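Hydrazine synthase subunit beta (Candidatus Kuenenia stuttgartiensis, PDB 5C2V) forms part of the hydrazine synthase complex, which condenses nitric oxide with ammonium, and may modulate passage of the hydroxylamine intermediate between the active sites of its partner subunits. Local coordinates at residues I232-L244 and V286-D299. Numbering follows the deposited sequence.
Sequences IIETKAGGKVARL and VLGLVRSSTQEELD. With BET (trimethyl glycine), chain R.
K240 NZ is gripped by two backbone carbonyls, one in the last turn of helix 283-291 and one in the link that follows it: it donates to S293 O at 2.6 Å and to V290 O at 3.0 Å. The lysine stands on the beta-hairpin formed by the last two strands of one beta-propeller blade, and the helical insertion that precedes the outermost strand of the next blade packs on it. Lysine suits this place because its chain, extended beyond CG, carries the ammonium past V290 to carbonyls where the helix runs out, to which no backbone N-H of this segment is bonded. Within the hairpin, E234 OE1 accepts from K240 N.

Q295, in the first turn of helix 295-301, uses its amide to mimic a neighbouring strand along the hairpin's outer edge. OE1 receives V241 N on a lone pair, while NE2 gives to V241 O at 2.8 Å, lying above that carbonyl's plane. CG stands opposite the backbone N (chi1 -171°) and the bend at chi2 turns the amide to the strand. Next along the strand, small A242 lets L298 CD1 come to 3.7 Å from its CB, and branched I232, V286 and V290 with L244 fill the interior, which Y311 of helix 308-311 helps close.

R243 carries the contact to the betaine site, which H187, E188 and R302 complete. Arginine suits this pocket because its flat edge can bond the ligand carboxylate and D299 together. The D299 carboxylate plane stands 86° from the guanidinium plane. NH2 forms a salt bridge to D299 OD1 at 3.1 Å, meeting it from above the carboxylate plane, and a water donates to that same OD1 while accepting from R243 N at 3.0 Å.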
loop_
_atom_site.group_PDB
_atom_site.type_symbol
_atom_site.label_atom_id
_atom_site.label_comp_id
_atom_site.label_asym_id
_atom_site.label_seq_id
_atom_site.Cartn_x
_atom_site.Cartn_y
_atom_site.Cartn_z
ATOM N N ILE B 232 -34.920 -9.848 13.047
ATOM C CA ILE B 232 -35.858 -8.735 13.076
ATOM C C ILE B 232 -36.722 -8.738 11.821
ATOM O O ILE B 232 -36.210 -8.650 10.704
ATOM C CB ILE B 232 -35.129 -7.383 13.185
ATOM C CG1 ILE B 232 -34.104 -7.416 14.321
ATOM C CG2 ILE B 232 -36.128 -6.253 13.384
ATOM C CD1 ILE B 232 -34.711 -7.671 15.682
ATOM N N ILE B 233 -38.033 -8.842 12.008
ATOM C CA ILE B 233 -38.968 -8.849 10.890
ATOM C C ILE B 233 -39.809 -7.576 10.875
ATOM O O ILE B 233 -40.406 -7.205 11.886
ATOM C CB ILE B 233 -39.902 -10.076 10.942
ATOM C CG1 ILE B 233 -39.102 -11.368 10.752
ATOM C CG2 ILE B 233 -40.997 -9.968 9.889
ATOM C CD1 ILE B 233 -39.958 -12.618 10.746
ATOM N N GLU B 234 -39.847 -6.912 9.724
ATOM C CA GLU B 234 -40.637 -5.698 9.567
ATOM C C GLU B 234 -42.102 -6.060 9.340
ATOM O O GLU B 234 -42.441 -6.765 8.388
ATOM C CB GLU B 234 -40.095 -4.854 8.413
ATOM C CG GLU B 234 -38.707 -4.290 8.677
ATOM C CD GLU B 234 -38.132 -3.555 7.484
ATOM O OE1 GLU B 234 -38.518 -3.879 6.340
ATOM O OE2 GLU B 234 -37.287 -2.658 7.689
ATOM N N THR B 235 -42.968 -5.566 10.219
ATOM C CA THR B 235 -44.366 -5.983 10.249
ATOM C C THR B 235 -45.197 -5.444 9.087
ATOM O O THR B 235 -46.338 -5.864 8.889
ATOM C CB THR B 235 -45.036 -5.555 11.564
ATOM O OG1 THR B 235 -45.156 -4.128 11.599
ATOM C CG2 THR B 235 -44.212 -6.023 12.752
ATOM N N LYS B 236 -44.628 -4.519 8.319
ATOM C CA LYS B 236 -45.314 -3.980 7.150
ATOM C C LYS B 236 -45.416 -5.055 6.070
ATOM O O LYS B 236 -44.647 -6.015 6.076
ATOM C CB LYS B 236 -44.584 -2.747 6.606
ATOM C CG LYS B 236 -43.184 -3.014 6.054
ATOM C CD LYS B 236 -42.546 -1.727 5.539
ATOM C CE LYS B 236 -41.153 -1.967 4.974
ATOM N NZ LYS B 236 -40.536 -0.707 4.464
ATOM N N ALA B 237 -46.364 -4.900 5.151
ATOM C CA ALA B 237 -46.528 -5.861 4.065
ATOM C C ALA B 237 -45.304 -5.876 3.151
ATOM O O ALA B 237 -44.875 -4.834 2.651
ATOM C CB ALA B 237 -47.780 -5.547 3.263
ATOM N N GLY B 238 -44.742 -7.061 2.937
ATOM C CA GLY B 238 -43.547 -7.210 2.126
ATOM C C GLY B 238 -42.292 -6.754 2.847
ATOM O O GLY B 238 -41.258 -6.522 2.221
ATOM N N GLY B 239 -42.381 -6.632 4.168
ATOM C CA GLY B 239 -41.268 -6.163 4.974
ATOM C C GLY B 239 -40.074 -7.099 4.968
ATOM O O GLY B 239 -40.197 -8.278 4.636
ATOM N N LYS B 240 -38.914 -6.570 5.343
ATOM C CA LYS B 240 -37.682 -7.349 5.347
ATOM C C LYS B 240 -37.654 -8.376 6.471
ATOM O O LYS B 240 -38.218 -8.157 7.543
ATOM C CB LYS B 240 -36.462 -6.432 5.480
ATOM C CG LYS B 240 -36.362 -5.334 4.438
ATOM C CD LYS B 240 -35.222 -4.384 4.778
ATOM C CE LYS B 240 -35.162 -3.212 3.815
ATOM N NZ LYS B 240 -34.086 -2.252 4.189
ATOM N N VAL B 241 -36.990 -9.497 6.215
ATOM C CA VAL B 241 -36.672 -10.457 7.260
ATOM C C VAL B 241 -35.163 -10.459 7.448
ATOM O O VAL B 241 -34.423 -10.928 6.582
ATOM C CB VAL B 241 -37.165 -11.874 6.916
ATOM C CG1 VAL B 241 -36.790 -12.852 8.018
ATOM C CG2 VAL B 241 -38.669 -11.871 6.686
ATOM N N ALA B 242 -34.703 -9.936 8.579
ATOM C CA ALA B 242 -33.272 -9.747 8.782
ATOM C C ALA B 242 -32.720 -10.702 9.826
ATOM O O ALA B 242 -32.991 -10.561 11.014
ATOM C CB ALA B 242 -32.985 -8.306 9.181
ATOM N N ARG B 243 -31.922 -11.661 9.372
ATOM C CA ARG B 243 -31.271 -12.603 10.269
ATOM C C ARG B 243 -29.918 -12.046 10.691
ATOM O O ARG B 243 -29.039 -11.836 9.856
ATOM C CB ARG B 243 -31.114 -13.967 9.594
ATOM C CG ARG B 243 -32.432 -14.593 9.160
ATOM C CD ARG B 243 -32.219 -15.725 8.167
ATOM N NE ARG B 243 -31.868 -15.228 6.838
ATOM C CZ ARG B 243 -31.455 -15.999 5.836
ATOM N NH1 ARG B 243 -31.335 -17.309 6.008
ATOM N NH2 ARG B 243 -31.160 -15.459 4.661
ATOM N N LEU B 244 -29.755 -11.798 11.987
ATOM C CA LEU B 244 -28.544 -11.156 12.484
ATOM C C LEU B 244 -27.817 -12.032 13.500
ATOM O O LEU B 244 -28.451 -12.735 14.282
ATOM C CB LEU B 244 -28.887 -9.797 13.101
ATOM C CG LEU B 244 -29.471 -8.762 12.137
ATOM C CD1 LEU B 244 -29.765 -7.455 12.859
ATOM C CD2 LEU B 244 -28.530 -8.528 10.962
ATOM N N VAL B 286 -29.526 -1.575 15.703
ATOM C CA VAL B 286 -30.028 -2.757 15.008
ATOM C C VAL B 286 -31.033 -2.377 13.924
ATOM O O VAL B 286 -30.866 -2.729 12.757
ATOM C CB VAL B 286 -30.697 -3.748 15.982
ATOM C CG1 VAL B 286 -31.450 -4.825 15.216
ATOM C CG2 VAL B 286 -29.663 -4.369 16.905
ATOM N N LEU B 287 -32.071 -1.649 14.323
ATOM C CA LEU B 287 -33.102 -1.196 13.398
ATOM C C LEU B 287 -32.518 -0.215 12.391
ATOM O O LEU B 287 -32.946 -0.174 11.240
ATOM C CB LEU B 287 -34.269 -0.554 14.150
ATOM C CG LEU B 287 -35.122 -1.489 15.011
ATOM C CD1 LEU B 287 -36.226 -0.718 15.720
ATOM C CD2 LEU B 287 -35.701 -2.615 14.170
ATOM N N GLY B 288 -31.543 0.574 12.831
ATOM C CA GLY B 288 -30.820 1.448 11.927
ATOM C C GLY B 288 -30.119 0.640 10.853
ATOM O O GLY B 288 -30.100 1.024 9.683
ATOM N N LEU B 289 -29.547 -0.492 11.255
ATOM C CA LEU B 289 -28.887 -1.394 10.318
ATOM C C LEU B 289 -29.896 -2.030 9.368
ATOM O O LEU B 289 -29.611 -2.222 8.187
ATOM C CB LEU B 289 -28.114 -2.481 11.069
ATOM C CG LEU B 289 -27.388 -3.512 10.203
ATOM C CD1 LEU B 289 -26.410 -2.827 9.258
ATOM C CD2 LEU B 289 -26.676 -4.540 11.068
ATOM N N VAL B 290 -31.078 -2.350 9.886
ATOM C CA VAL B 290 -32.121 -2.971 9.077
ATOM C C VAL B 290 -32.650 -2.012 8.011
ATOM O O VAL B 290 -32.810 -2.392 6.850
ATOM C CB VAL B 290 -33.298 -3.459 9.949
ATOM C CG1 VAL B 290 -34.407 -4.034 9.076
ATOM C CG2 VAL B 290 -32.820 -4.496 10.951
ATOM N N ARG B 291 -32.909 -0.769 8.406
ATOM C CA ARG B 291 -33.460 0.228 7.491
ATOM C C ARG B 291 -32.477 0.620 6.391
ATOM O O ARG B 291 -32.878 0.899 5.261
ATOM C CB ARG B 291 -33.888 1.482 8.259
ATOM C CG ARG B 291 -34.944 1.250 9.327
ATOM C CD ARG B 291 -35.377 2.567 9.954
ATOM N NE ARG B 291 -35.976 2.395 11.273
ATOM C CZ ARG B 291 -35.336 2.616 12.418
ATOM N NH1 ARG B 291 -34.073 3.023 12.407
ATOM N NH2 ARG B 291 -35.960 2.434 13.575
ATOM N N SER B 292 -31.190 0.641 6.725
ATOM C CA SER B 292 -30.170 1.140 5.807
ATOM C C SER B 292 -29.536 0.044 4.951
ATOM O O SER B 292 -28.630 0.317 4.164
ATOM C CB SER B 292 -29.078 1.875 6.587
ATOM O OG SER B 292 -28.440 1.011 7.509
ATOM N N SER B 293 -30.007 -1.189 5.103
ATOM C CA SER B 293 -29.458 -2.302 4.336
ATOM C C SER B 293 -30.527 -2.991 3.494
ATOM O O SER B 293 -31.688 -3.073 3.894
ATOM C CB SER B 293 -28.798 -3.320 5.268
ATOM O OG SER B 293 -27.859 -2.697 6.126
ATOM N N THR B 294 -30.129 -3.482 2.324
ATOM C CA THR B 294 -31.028 -4.263 1.484
ATOM C C THR B 294 -31.140 -5.676 2.048
ATOM O O THR B 294 -30.496 -6.003 3.043
ATOM C CB THR B 294 -30.543 -4.325 0.023
ATOM O OG1 THR B 294 -29.256 -4.953 -0.031
ATOM C CG2 THR B 294 -30.443 -2.926 -0.565
ATOM N N GLN B 295 -31.947 -6.515 1.408
ATOM C CA GLN B 295 -32.121 -7.886 1.874
ATOM C C GLN B 295 -30.861 -8.702 1.603
ATOM O O GLN B 295 -30.455 -9.527 2.421
ATOM C CB GLN B 295 -33.333 -8.537 1.205
ATOM C CG GLN B 295 -33.705 -9.892 1.788
ATOM C CD GLN B 295 -34.171 -9.799 3.229
ATOM O OE1 GLN B 295 -35.337 -9.505 3.499
ATOM N NE2 GLN B 295 -33.262 -10.048 4.164
ATOM N N GLU B 296 -30.249 -8.457 0.449
ATOM C CA GLU B 296 -29.013 -9.129 0.065
ATOM C C GLU B 296 -27.894 -8.839 1.057
ATOM O O GLU B 296 -27.221 -9.754 1.544
ATOM C CB GLU B 296 -28.588 -8.698 -1.341
ATOM C CG GLU B 296 -28.321 -9.846 -2.300
ATOM C CD GLU B 296 -27.725 -9.375 -3.614
ATOM O OE1 GLU B 296 -27.400 -8.174 -3.726
ATOM O OE2 GLU B 296 -27.581 -10.208 -4.534
ATOM N N GLU B 297 -27.707 -7.558 1.358
ATOM C CA GLU B 297 -26.652 -7.124 2.266
ATOM C C GLU B 297 -26.847 -7.697 3.665
ATOM O O GLU B 297 -25.883 -8.083 4.316
ATOM C CB GLU B 297 -26.591 -5.594 2.327
ATOM C CG GLU B 297 -25.619 -5.035 3.363
ATOM C CD GLU B 297 -24.156 -5.253 3.001
ATOM O OE1 GLU B 297 -23.873 -5.770 1.900
ATOM O OE2 GLU B 297 -23.286 -4.901 3.824
ATOM N N LEU B 298 -28.095 -7.756 4.121
ATOM C CA LEU B 298 -28.402 -8.335 5.424
ATOM C C LEU B 298 -28.129 -9.836 5.434
ATOM O O LEU B 298 -27.579 -10.374 6.401
ATOM C CB LEU B 298 -29.857 -8.059 5.807
ATOM C CG LEU B 298 -30.201 -6.613 6.169
ATOM C CD1 LEU B 298 -31.705 -6.433 6.292
ATOM C CD2 LEU B 298 -29.503 -6.202 7.457
ATOM N N ASP B 299 -28.513 -10.503 4.350
ATOM C CA ASP B 299 -28.281 -11.937 4.212
ATOM C C ASP B 299 -26.791 -12.254 4.214
ATOM O O ASP B 299 -26.372 -13.290 4.730
ATOM C CB ASP B 299 -28.932 -12.470 2.933
ATOM C CG ASP B 299 -30.446 -12.507 3.022
ATOM O OD1 ASP B 299 -30.980 -12.408 4.146
ATOM O OD2 ASP B 299 -31.101 -12.639 1.966
HETATM N N BET R . -31.371 -19.637 0.617
HETATM C CA BET R . -31.333 -19.969 2.105
HETATM C C BET R . -30.874 -18.661 2.949
HETATM O O BET R . -29.740 -18.777 3.480
HETATM O OXT BET R . -31.705 -17.723 2.961
HETATM C C1 BET R . -31.175 -20.896 -0.201
HETATM C C2 BET R . -30.260 -18.655 0.238
HETATM C C3 BET R . -32.734 -19.087 0.233
HETATM O O HOH W 1 -30.693 -11.913 6.632
#